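Local coordinates for Alpha/beta hydrolase fold-3 domain-containing protein (Enterococcus faecalis, PDB 2QRU), which is of unknown function but has an alpha/beta-hydrolase fold and is probably a hydrolase, at residues A[27-32]-A[90-95]; A[136-141]-A[226-231]; A[189-194]-A[198-203]. All blocks are in the same frame, centred on the assembly; numbering follows the deposited sequence.

In the fold
After strands 7-10 and 16-20 at one edge of the mixed sheet, the chain enters strand 28-33, then runs through helix 48-55, strand 59-64 and helix 74-93, whose end closes contact 1 against the start of strand 28-33. Strands 98-103 and 127-130 follow before contact 2 opens at residues 136-141; it closes only at helix 227-235, 85 residues later. Within that long excursion lies contact 3, a short-range closure within the connection from helix 185-189 to helix 204-208. Contacts 2 and 3 have centres 13 Å apart and touch, Leu-136 CD1 lying 3.8 Å from Leu-191 CD2. Contact 1 stands apart, its centre 30 Å from either of the others.

Contact 1. Residues A[27-32]-A[90-95]; sequences TNYVVY and EEIIQN
Tyr-29 and Ile-93 mark the closest approach of the two backbones, their CA atoms 6.8 Å apart where the beginning of strand 28-33 passes the last turn of helix 74-93. This is helix-on-sheet packing of the alpha/beta-hydrolase fold. The helix finishes with a wider pi-type turn at 90-93, and Gln-94, with positive phi, leaves it.

The Tyr-29 ring carries most of the contact. With chi1 at -63° its CG lies beside the backbone N, which sets the ring alongside Ile-93, the two side chains running past each other in opposite directions. One face receives Ile-93 CA, a CH-pi contact with CA 4.2 Å from the centroid of the Tyr-29 ring and 20° off its normal, displaced toward the rim. The CG2 branch of Ile-93 reaches Tyr-29 CD1 at 4.0 Å. Ile-92 crosses the tyrosine at about a right angle, its CG2 methyl meeting Tyr-29 CE2 obliquely at 3.6 Å.

Deeper in, Val-31 CG2 meets the CD1 end of Ile-93 at 3.9 Å, also nearly perpendicular; Phe-85 and Leu-88, from the same helix, touch both residues and extend this apolar layer.

At the outer end the phenol is tied to the helix terminus through water 1, which lies 3.1 Å from Tyr-29 OH and donates a hydrogen bond of 2.9 Å to the backbone oxygen, Ile-93 O.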
loop_
_atom_site.group_PDB
_atom_site.type_symbol
_atom_site.label_atom_id
_atom_site.label_comp_id
_atom_site.label_asym_id
_atom_site.label_seq_id
_atom_site.Cartn_x
_atom_site.Cartn_y
_atom_site.Cartn_z
ATOM N N THR A 27 6.897 -8.382 21.116
ATOM C CA THR A 27 6.076 -8.483 19.929
ATOM C C THR A 27 6.927 -8.230 18.681
ATOM O O THR A 27 8.041 -7.706 18.769
ATOM C CB THR A 27 4.829 -7.533 20.013
ATOM O OG1 THR A 27 3.928 -7.804 18.920
ATOM C CG2 THR A 27 5.250 -6.047 20.022
ATOM N N ASN A 28 6.413 -8.669 17.542
ATOM C CA ASN A 28 6.951 -8.327 16.227
ATOM C C ASN A 28 5.963 -7.337 15.619
ATOM O O ASN A 28 4.905 -7.126 16.184
ATOM C CB ASN A 28 7.057 -9.590 15.370
ATOM C CG ASN A 28 8.385 -10.327 15.570
ATOM O OD1 ASN A 28 9.148 -10.033 16.488
ATOM N ND2 ASN A 28 8.675 -11.261 14.673
ATOM N N TYR A 29 6.291 -6.727 14.475
ATOM C CA TYR A 29 5.431 -5.697 13.921
ATOM C C TYR A 29 5.167 -5.900 12.439
ATOM O O TYR A 29 6.001 -6.464 11.732
ATOM C CB TYR A 29 6.078 -4.321 14.065
ATOM C CG TYR A 29 6.274 -3.923 15.507
ATOM C CD1 TYR A 29 7.405 -4.337 16.205
ATOM C CD2 TYR A 29 5.303 -3.169 16.176
ATOM C CE1 TYR A 29 7.584 -3.996 17.549
ATOM C CE2 TYR A 29 5.474 -2.823 17.524
ATOM C CZ TYR A 29 6.623 -3.232 18.190
ATOM O OH TYR A 29 6.805 -2.905 19.514
ATOM N N VAL A 30 4.023 -5.411 11.985
ATOM C CA VAL A 30 3.781 -5.239 10.541
ATOM C C VAL A 30 3.290 -3.845 10.295
ATOM O O VAL A 30 2.337 -3.393 10.965
ATOM C CB VAL A 30 2.730 -6.225 10.010
ATOM C CG1 VAL A 30 2.313 -5.878 8.580
ATOM C CG2 VAL A 30 3.288 -7.618 10.028
ATOM N N VAL A 31 3.933 -3.166 9.341
ATOM C CA VAL A 31 3.503 -1.807 8.993
ATOM C C VAL A 31 2.565 -1.934 7.798
ATOM O O VAL A 31 2.942 -2.526 6.774
ATOM C CB VAL A 31 4.694 -0.882 8.655
ATOM C CG1 VAL A 31 4.180 0.532 8.325
ATOM C CG2 VAL A 31 5.674 -0.845 9.839
ATOM N N TYR A 32 1.343 -1.410 7.935
ATOM C CA TYR A 32 0.336 -1.516 6.895
ATOM C C TYR A 32 0.178 -0.183 6.150
ATOM O O TYR A 32 -0.052 0.861 6.793
ATOM C CB TYR A 32 -1.003 -1.920 7.496
ATOM C CG TYR A 32 -2.144 -1.832 6.521
ATOM C CD1 TYR A 32 -2.276 -2.785 5.510
ATOM C CD2 TYR A 32 -3.086 -0.791 6.598
ATOM C CE1 TYR A 32 -3.323 -2.730 4.593
ATOM C CE2 TYR A 32 -4.147 -0.705 5.681
ATOM C CZ TYR A 32 -4.253 -1.677 4.676
ATOM O OH TYR A 32 -5.277 -1.623 3.753
ATOM N N GLU A 90 12.096 4.589 15.357
ATOM C CA GLU A 90 12.668 5.244 16.550
ATOM C C GLU A 90 11.804 5.025 17.777
ATOM O O GLU A 90 12.305 4.728 18.881
ATOM C CB GLU A 90 12.764 6.754 16.327
ATOM C CG GLU A 90 14.122 7.272 16.471
ATOM C CD GLU A 90 14.854 7.178 15.182
ATOM O OE1 GLU A 90 14.899 8.213 14.467
ATOM O OE2 GLU A 90 15.347 6.064 14.873
ATOM N N GLU A 91 10.507 5.221 17.581
ATOM C CA GLU A 91 9.563 5.365 18.665
ATOM C C GLU A 91 8.940 4.033 19.086
ATOM O O GLU A 91 8.779 3.757 20.284
ATOM C CB GLU A 91 8.481 6.366 18.246
ATOM C CG GLU A 91 7.440 6.648 19.287
ATOM C CD GLU A 91 8.031 7.250 20.562
ATOM O OE1 GLU A 91 9.105 7.892 20.487
ATOM O OE2 GLU A 91 7.414 7.075 21.630
ATOM N N ILE A 92 8.601 3.214 18.093
ATOM C CA ILE A 92 7.784 2.016 18.329
ATOM C C ILE A 92 8.500 0.701 17.994
ATOM O O ILE A 92 8.668 -0.157 18.871
ATOM C CB ILE A 92 6.429 2.118 17.596
ATOM C CG1 ILE A 92 5.627 3.313 18.119
ATOM C CG2 ILE A 92 5.626 0.798 17.726
ATOM C CD1 ILE A 92 4.424 3.651 17.280
ATOM N N ILE A 93 8.918 0.519 16.731
ATOM C CA ILE A 93 9.509 -0.762 16.339
ATOM C C ILE A 93 10.825 -1.005 17.074
ATOM O O ILE A 93 11.132 -2.139 17.468
ATOM C CB ILE A 93 9.708 -0.893 14.785
ATOM C CG1 ILE A 93 8.379 -0.658 14.059
ATOM C CG2 ILE A 93 10.299 -2.250 14.449
ATOM C CD1 ILE A 93 8.490 -0.455 12.511
ATOM N N GLN A 94 11.585 0.074 17.268
ATOM C CA GLN A 94 12.857 0.052 18.010
ATOM C C GLN A 94 13.792 -1.076 17.580
ATOM O O GLN A 94 14.349 -1.796 18.419
ATOM C CB GLN A 94 12.623 0.030 19.528
ATOM C CG GLN A 94 11.793 1.176 20.041
ATOM C CD GLN A 94 11.562 1.072 21.540
ATOM O OE1 GLN A 94 12.423 0.592 22.270
ATOM N NE2 GLN A 94 10.396 1.505 21.998
ATOM N N ASN A 95 13.944 -1.213 16.261
ATOM C CA ASN A 95 14.840 -2.190 15.633
ATOM C C ASN A 95 14.447 -3.648 15.821
ATOM O O ASN A 95 15.245 -4.533 15.530
ATOM C CB ASN A 95 16.307 -1.948 16.045
ATOM C CG ASN A 95 16.798 -0.577 15.632
ATOM O OD1 ASN A 95 16.800 -0.239 14.441
ATOM N ND2 ASN A 95 17.209 0.222 16.607
HETATM O O HOH W 1 9.869 -2.966 19.937
#

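Contact 2. Residues A[136-141]-A[226-231]; sequences LEFIKE and FRYSKK
Phe-138 and Tyr-228 bring together a 3-10 turn (137-140) and the first turn of helix 227-235, with CA atoms 9.7 Å apart, so side chains span the gap. The aromatic pair is oblique: centroids of the Phe-138 and Tyr-228 rings lie 5.4 Å apart and their planes meet at 65°, which fits neither a stack nor a T-shaped pair. The closest carbons are Phe-138 CD1 and Tyr-228 CE2, 3.6 Å apart. Ile-139 CG2, from the same turn, lies over one face of the Phe-138 ring, toward its rim. Tyr-133 adds an edge-to-face ring contact to Phe-138.

Among the polar interactions, the hydroxyl of Tyr-228 is hydrogen-bonded to Asp-135 OD1, which also accepts from the backbone N of Glu-137. One carboxylate oxygen thus links the tyrosine tip to the start of the 3-10 turn.

Of the charged groups, Lys-140 NZ and Glu-137 OE1 form a salt bridge within that turn, 2.8 Å long and on the syn lone pair of the oxygen. The Arg-227 guanidinium lies against a face of the Tyr-228 ring, with NH1 3.5 Å above the plane and offset toward the rim. Glu-141 OE2 is near the guanidinium plane at its edge, but 4.5 Å from Arg-227 NH2, too far for a salt bridge.

The arrangement joins the excursion after strand 127-130 to the helix after strand 213-218 in an alpha/beta-hydrolase fold, and Phe-138 comes close to, but makes no contact with, a probable Ser-His-Asp triad (Ser-104, His-249, Asp-221).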
loop_
_atom_site.group_PDB
_atom_site.type_symbol
_atom_site.label_atom_id
_atom_site.label_comp_id
_atom_site.label_asym_id
_atom_site.label_seq_id
_atom_site.Cartn_x
_atom_site.Cartn_y
_atom_site.Cartn_z
ATOM N N LEU A 136 4.947 2.624 -12.638
ATOM C CA LEU A 136 3.733 3.378 -12.916
ATOM C C LEU A 136 3.341 3.312 -14.411
ATOM O O LEU A 136 2.434 4.037 -14.856
ATOM C CB LEU A 136 3.931 4.833 -12.441
ATOM C CG LEU A 136 4.210 4.939 -10.924
ATOM C CD1 LEU A 136 4.575 6.375 -10.564
ATOM C CD2 LEU A 136 3.044 4.440 -10.096
ATOM N N GLU A 137 3.979 2.418 -15.184
ATOM C CA GLU A 137 3.776 2.435 -16.650
ATOM C C GLU A 137 2.318 2.183 -17.011
ATOM O O GLU A 137 1.802 2.729 -17.979
ATOM C CB GLU A 137 4.650 1.396 -17.352
ATOM C CG GLU A 137 6.114 1.611 -17.111
ATOM C CD GLU A 137 6.562 2.980 -17.588
ATOM O OE1 GLU A 137 6.224 3.356 -18.735
ATOM O OE2 GLU A 137 7.217 3.671 -16.792
ATOM N N PHE A 138 1.648 1.349 -16.213
ATOM C CA PHE A 138 0.291 0.927 -16.549
ATOM C C PHE A 138 -0.713 2.106 -16.569
ATOM O O PHE A 138 -1.775 2.012 -17.191
ATOM C CB PHE A 138 -0.166 -0.207 -15.612
ATOM C CG PHE A 138 -0.398 0.250 -14.202
ATOM C CD1 PHE A 138 0.671 0.353 -13.324
ATOM C CD2 PHE A 138 -1.668 0.572 -13.750
ATOM C CE1 PHE A 138 0.490 0.806 -12.048
ATOM C CE2 PHE A 138 -1.874 1.009 -12.450
ATOM C CZ PHE A 138 -0.787 1.135 -11.593
ATOM N N ILE A 139 -0.386 3.214 -15.906
ATOM C CA ILE A 139 -1.327 4.351 -15.879
ATOM C C ILE A 139 -1.331 5.133 -17.206
ATOM O O ILE A 139 -2.161 6.028 -17.403
ATOM C CB ILE A 139 -1.137 5.312 -14.654
ATOM C CG1 ILE A 139 0.030 6.280 -14.846
ATOM C CG2 ILE A 139 -1.020 4.508 -13.353
ATOM C CD1 ILE A 139 0.230 7.253 -13.673
ATOM N N LYS A 140 -0.412 4.769 -18.103
ATOM C CA LYS A 140 -0.360 5.361 -19.447
ATOM C C LYS A 140 -1.439 4.751 -20.334
ATOM O O LYS A 140 -1.852 5.354 -21.340
ATOM C CB LYS A 140 1.006 5.123 -20.071
ATOM C CG LYS A 140 2.149 5.924 -19.468
ATOM C CD LYS A 140 3.493 5.488 -20.079
ATOM C CE LYS A 140 4.660 6.367 -19.610
ATOM N NZ LYS A 140 5.973 5.827 -20.057
ATOM N N GLU A 141 -1.860 3.529 -19.975
ATOM C CA GLU A 141 -2.914 2.763 -20.668
ATOM C C GLU A 141 -4.303 3.318 -20.283
ATOM O O GLU A 141 -4.540 3.626 -19.107
ATOM C CB GLU A 141 -2.841 1.251 -20.293
ATOM C CG GLU A 141 -1.501 0.489 -20.601
ATOM C CD GLU A 141 -1.267 -0.834 -19.775
ATOM O OE1 GLU A 141 -2.220 -1.562 -19.392
ATOM O OE2 GLU A 141 -0.089 -1.163 -19.511
ATOM N N PHE A 226 -2.672 -7.714 -13.422
ATOM C CA PHE A 226 -2.194 -8.633 -12.368
ATOM C C PHE A 226 -0.840 -9.271 -12.656
ATOM O O PHE A 226 -0.237 -9.886 -11.763
ATOM C CB PHE A 226 -3.289 -9.627 -11.894
ATOM C CG PHE A 226 -3.415 -10.901 -12.702
ATOM C CD1 PHE A 226 -3.453 -10.897 -14.104
ATOM C CD2 PHE A 226 -3.564 -12.110 -12.032
ATOM C CE1 PHE A 226 -3.635 -12.119 -14.800
ATOM C CE2 PHE A 226 -3.777 -13.328 -12.712
ATOM C CZ PHE A 226 -3.781 -13.324 -14.085
ATOM N N ARG A 227 -0.307 -9.023 -13.867
ATOM C CA ARG A 227 1.092 -9.407 -14.120
ATOM C C ARG A 227 2.032 -8.783 -13.073
ATOM O O ARG A 227 3.138 -9.311 -12.797
ATOM C CB ARG A 227 1.526 -9.022 -15.535
ATOM C CG ARG A 227 1.477 -7.506 -15.801
ATOM C CD ARG A 227 2.203 -7.125 -17.125
ATOM N NE ARG A 227 2.141 -5.672 -17.337
ATOM C CZ ARG A 227 3.006 -4.784 -16.808
ATOM N NH1 ARG A 227 4.047 -5.186 -16.044
ATOM N NH2 ARG A 227 2.847 -3.474 -17.066
ATOM N N TYR A 228 1.657 -7.622 -12.528
ATOM C CA TYR A 228 2.552 -7.008 -11.525
ATOM C C TYR A 228 2.688 -7.902 -10.298
ATOM O O TYR A 228 3.794 -8.107 -9.787
ATOM C CB TYR A 228 2.019 -5.656 -11.077
ATOM C CG TYR A 228 2.372 -4.560 -12.088
ATOM C CD1 TYR A 228 3.666 -4.045 -12.170
ATOM C CD2 TYR A 228 1.406 -4.075 -12.953
ATOM C CE1 TYR A 228 4.010 -3.032 -13.118
ATOM C CE2 TYR A 228 1.736 -3.042 -13.904
ATOM C CZ TYR A 228 3.043 -2.543 -13.973
ATOM O OH TYR A 228 3.343 -1.523 -14.906
ATOM N N SER A 229 1.539 -8.369 -9.797
ATOM C CA SER A 229 1.595 -9.228 -8.620
ATOM C C SER A 229 2.241 -10.576 -8.922
ATOM O O SER A 229 2.848 -11.169 -8.043
ATOM C CB SER A 229 0.200 -9.371 -7.987
ATOM O OG SER A 229 -0.187 -8.130 -7.409
ATOM N N LYS A 230 2.101 -11.066 -10.149
ATOM C CA LYS A 230 2.880 -12.284 -10.536
ATOM C C LYS A 230 4.372 -12.015 -10.408
ATOM O O LYS A 230 5.095 -12.820 -9.818
ATOM C CB LYS A 230 2.621 -12.711 -11.983
ATOM C CG LYS A 230 1.218 -13.238 -12.157
ATOM C CD LYS A 230 0.972 -13.534 -13.613
ATOM C CE LYS A 230 -0.409 -14.061 -13.846
ATOM N NZ LYS A 230 -0.766 -14.076 -15.321
ATOM N N LYS A 231 4.839 -10.901 -10.990
ATOM C CA LYS A 231 6.250 -10.555 -10.924
ATOM C C LYS A 231 6.684 -10.427 -9.464
ATOM O O LYS A 231 7.741 -10.925 -9.062
ATOM C CB LYS A 231 6.524 -9.245 -11.696
ATOM C CG LYS A 231 7.983 -8.789 -11.570
ATOM C CD LYS A 231 8.424 -7.890 -12.717
ATOM C CE LYS A 231 7.749 -6.541 -12.620
ATOM N NZ LYS A 231 8.382 -5.658 -13.655
#

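Contact 3. Residues A[189-194]-A[198-203]; sequences YGLPEN and SAYALS
Tyr-200 reaches across to Leu-191 and Pro-192 from a 3-10 turn (198-200), which is closed by a backbone bond from Ala-201 N to Ser-198 O. Tyr-200 CB points toward the other segment and packs 3.9 Å from Leu-136 CD1 of contact 2. The chi1 of -63° turns the ring beside the backbone N and brings it over the Leu-191 side chain. The methyl Leu-191 CD2 lies 3.5 Å from the centroid of the Tyr-200 ring, only 8° off its normal: a CH-pi contact over the middle of the face. CG and both CD atoms consequently all lie close to that methyl, as do the CE atoms and CZ beyond them; Tyr-200 CE2 is nearest to Leu-191 CD2, at 3.6 Å. Tyr-200 CE1 has a second partner, Pro-192 CD at 3.7 Å, which approaches obliquely.

At the tip, Tyr-200 OH lies 2.8 Å from water 2. The same water lies 3.1 Å from Tyr-189 O, to which it may donate, and so bridges the phenol to the backbone at Tyr-189. Gly-190, at positive phi, ends helix 185-189 in a Schellman motif.

The two segments thus fold the connection between helices 185-189 and 204-208 back on itself. Tyr-200 also touches Ile-74 and Asp-75 at the start of helix 74-93, and its backbone oxygen is hydrogen-bonded to Tyr-108 OH on helix 105-119, which follows strand 98-103.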
loop_
_atom_site.group_PDB
_atom_site.type_symbol
_atom_site.label_atom_id
_atom_site.label_comp_id
_atom_site.label_asym_id
_atom_site.label_seq_id
_atom_site.Cartn_x
_atom_site.Cartn_y
_atom_site.Cartn_z
ATOM N N TYR A 189 0.412 13.304 -10.057
ATOM C CA TYR A 189 1.533 12.621 -9.397
ATOM C C TYR A 189 2.885 13.354 -9.516
ATOM O O TYR A 189 3.829 13.045 -8.790
ATOM C CB TYR A 189 1.715 11.246 -10.029
ATOM C CG TYR A 189 0.718 10.176 -9.645
ATOM C CD1 TYR A 189 -0.048 10.254 -8.460
ATOM C CD2 TYR A 189 0.635 9.005 -10.432
ATOM C CE1 TYR A 189 -0.924 9.210 -8.103
ATOM C CE2 TYR A 189 -0.227 7.983 -10.098
ATOM C CZ TYR A 189 -1.007 8.095 -8.928
ATOM O OH TYR A 189 -1.826 7.063 -8.611
ATOM N N GLY A 190 2.983 14.318 -10.429
ATOM C CA GLY A 190 4.278 14.979 -10.698
ATOM C C GLY A 190 5.257 14.159 -11.527
ATOM O O GLY A 190 6.485 14.407 -11.502
ATOM N N LEU A 191 4.739 13.236 -12.331
ATOM C CA LEU A 191 5.617 12.400 -13.190
ATOM C C LEU A 191 6.169 13.205 -14.384
ATOM O O LEU A 191 5.483 14.082 -14.892
ATOM C CB LEU A 191 4.874 11.186 -13.721
ATOM C CG LEU A 191 4.313 10.280 -12.616
ATOM C CD1 LEU A 191 3.603 9.057 -13.183
ATOM C CD2 LEU A 191 5.448 9.840 -11.716
ATOM N N PRO A 192 7.408 12.912 -14.806
ATOM C CA PRO A 192 8.024 13.618 -15.950
ATOM C C PRO A 192 7.114 13.665 -17.184
ATOM O O PRO A 192 6.566 12.641 -17.617
ATOM C CB PRO A 192 9.272 12.770 -16.245
ATOM C CG PRO A 192 9.641 12.215 -14.885
ATOM C CD PRO A 192 8.319 11.906 -14.226
ATOM N N GLU A 193 6.977 14.844 -17.779
ATOM C CA GLU A 193 6.115 14.989 -18.941
ATOM C C GLU A 193 6.627 14.218 -20.142
ATOM O O GLU A 193 5.857 13.930 -21.065
ATOM C CB GLU A 193 5.911 16.469 -19.290
ATOM C CG GLU A 193 5.051 17.131 -18.254
ATOM C CD GLU A 193 4.854 18.621 -18.441
ATOM O OE1 GLU A 193 5.519 19.261 -19.312
ATOM O OE2 GLU A 193 3.999 19.144 -17.684
ATOM N N ASN A 194 7.912 13.881 -20.142
ATOM C CA ASN A 194 8.499 13.172 -21.277
ATOM C C ASN A 194 8.227 11.658 -21.248
ATOM O O ASN A 194 8.665 10.932 -22.158
ATOM C CB ASN A 194 9.999 13.473 -21.388
ATOM C CG ASN A 194 10.840 12.700 -20.379
ATOM O OD1 ASN A 194 10.330 12.161 -19.398
ATOM N ND2 ASN A 194 12.148 12.648 -20.628
ATOM N N SER A 198 11.419 6.006 -15.413
ATOM C CA SER A 198 12.325 4.974 -14.947
ATOM C C SER A 198 12.677 5.170 -13.473
ATOM O O SER A 198 12.877 4.191 -12.766
ATOM C CB SER A 198 13.595 4.925 -15.813
ATOM O OG SER A 198 14.150 6.208 -15.875
ATOM N N ALA A 199 12.741 6.416 -12.989
ATOM C CA ALA A 199 13.096 6.631 -11.568
ATOM C C ALA A 199 12.039 6.058 -10.624
ATOM O O ALA A 199 12.316 5.811 -9.452
ATOM C CB ALA A 199 13.310 8.107 -11.258
ATOM N N TYR A 200 10.835 5.842 -11.152
ATOM C CA TYR A 200 9.692 5.395 -10.356
ATOM C C TYR A 200 9.480 3.891 -10.458
ATOM O O TYR A 200 8.546 3.348 -9.832
ATOM C CB TYR A 200 8.438 6.126 -10.830
ATOM C CG TYR A 200 8.532 7.618 -10.626
ATOM C CD1 TYR A 200 9.169 8.441 -11.565
ATOM C CD2 TYR A 200 8.028 8.212 -9.450
ATOM C CE1 TYR A 200 9.277 9.806 -11.365
ATOM C CE2 TYR A 200 8.124 9.593 -9.249
ATOM C CZ TYR A 200 8.760 10.380 -10.210
ATOM O OH TYR A 200 8.872 11.751 -10.021
ATOM N N ALA A 201 10.344 3.232 -11.233
ATOM C CA ALA A 201 10.244 1.794 -11.485
ATOM C C ALA A 201 11.282 0.992 -10.724
ATOM O O ALA A 201 12.453 1.397 -10.656
ATOM C CB ALA A 201 10.398 1.539 -12.955
ATOM N N LEU A 202 10.877 -0.169 -10.209
ATOM C CA LEU A 202 11.808 -1.104 -9.582
ATOM C C LEU A 202 12.225 -2.139 -10.605
ATOM O O LEU A 202 11.369 -2.788 -11.224
ATOM C CB LEU A 202 11.161 -1.775 -8.368
ATOM C CG LEU A 202 10.777 -0.773 -7.270
ATOM C CD1 LEU A 202 9.786 -1.421 -6.315
ATOM C CD2 LEU A 202 12.022 -0.281 -6.543
ATOM N N SER A 203 13.540 -2.303 -10.764
ATOM C CA SER A 203 14.083 -3.311 -11.673
ATOM C C SER A 203 13.959 -4.710 -11.101
ATOM O O SER A 203 13.855 -4.900 -9.893
ATOM C CB SER A 203 15.574 -3.048 -11.961
ATOM O OG SER A 203 16.261 -3.182 -10.732
HETATM O O HOH W 2 6.851 12.789 -8.412
#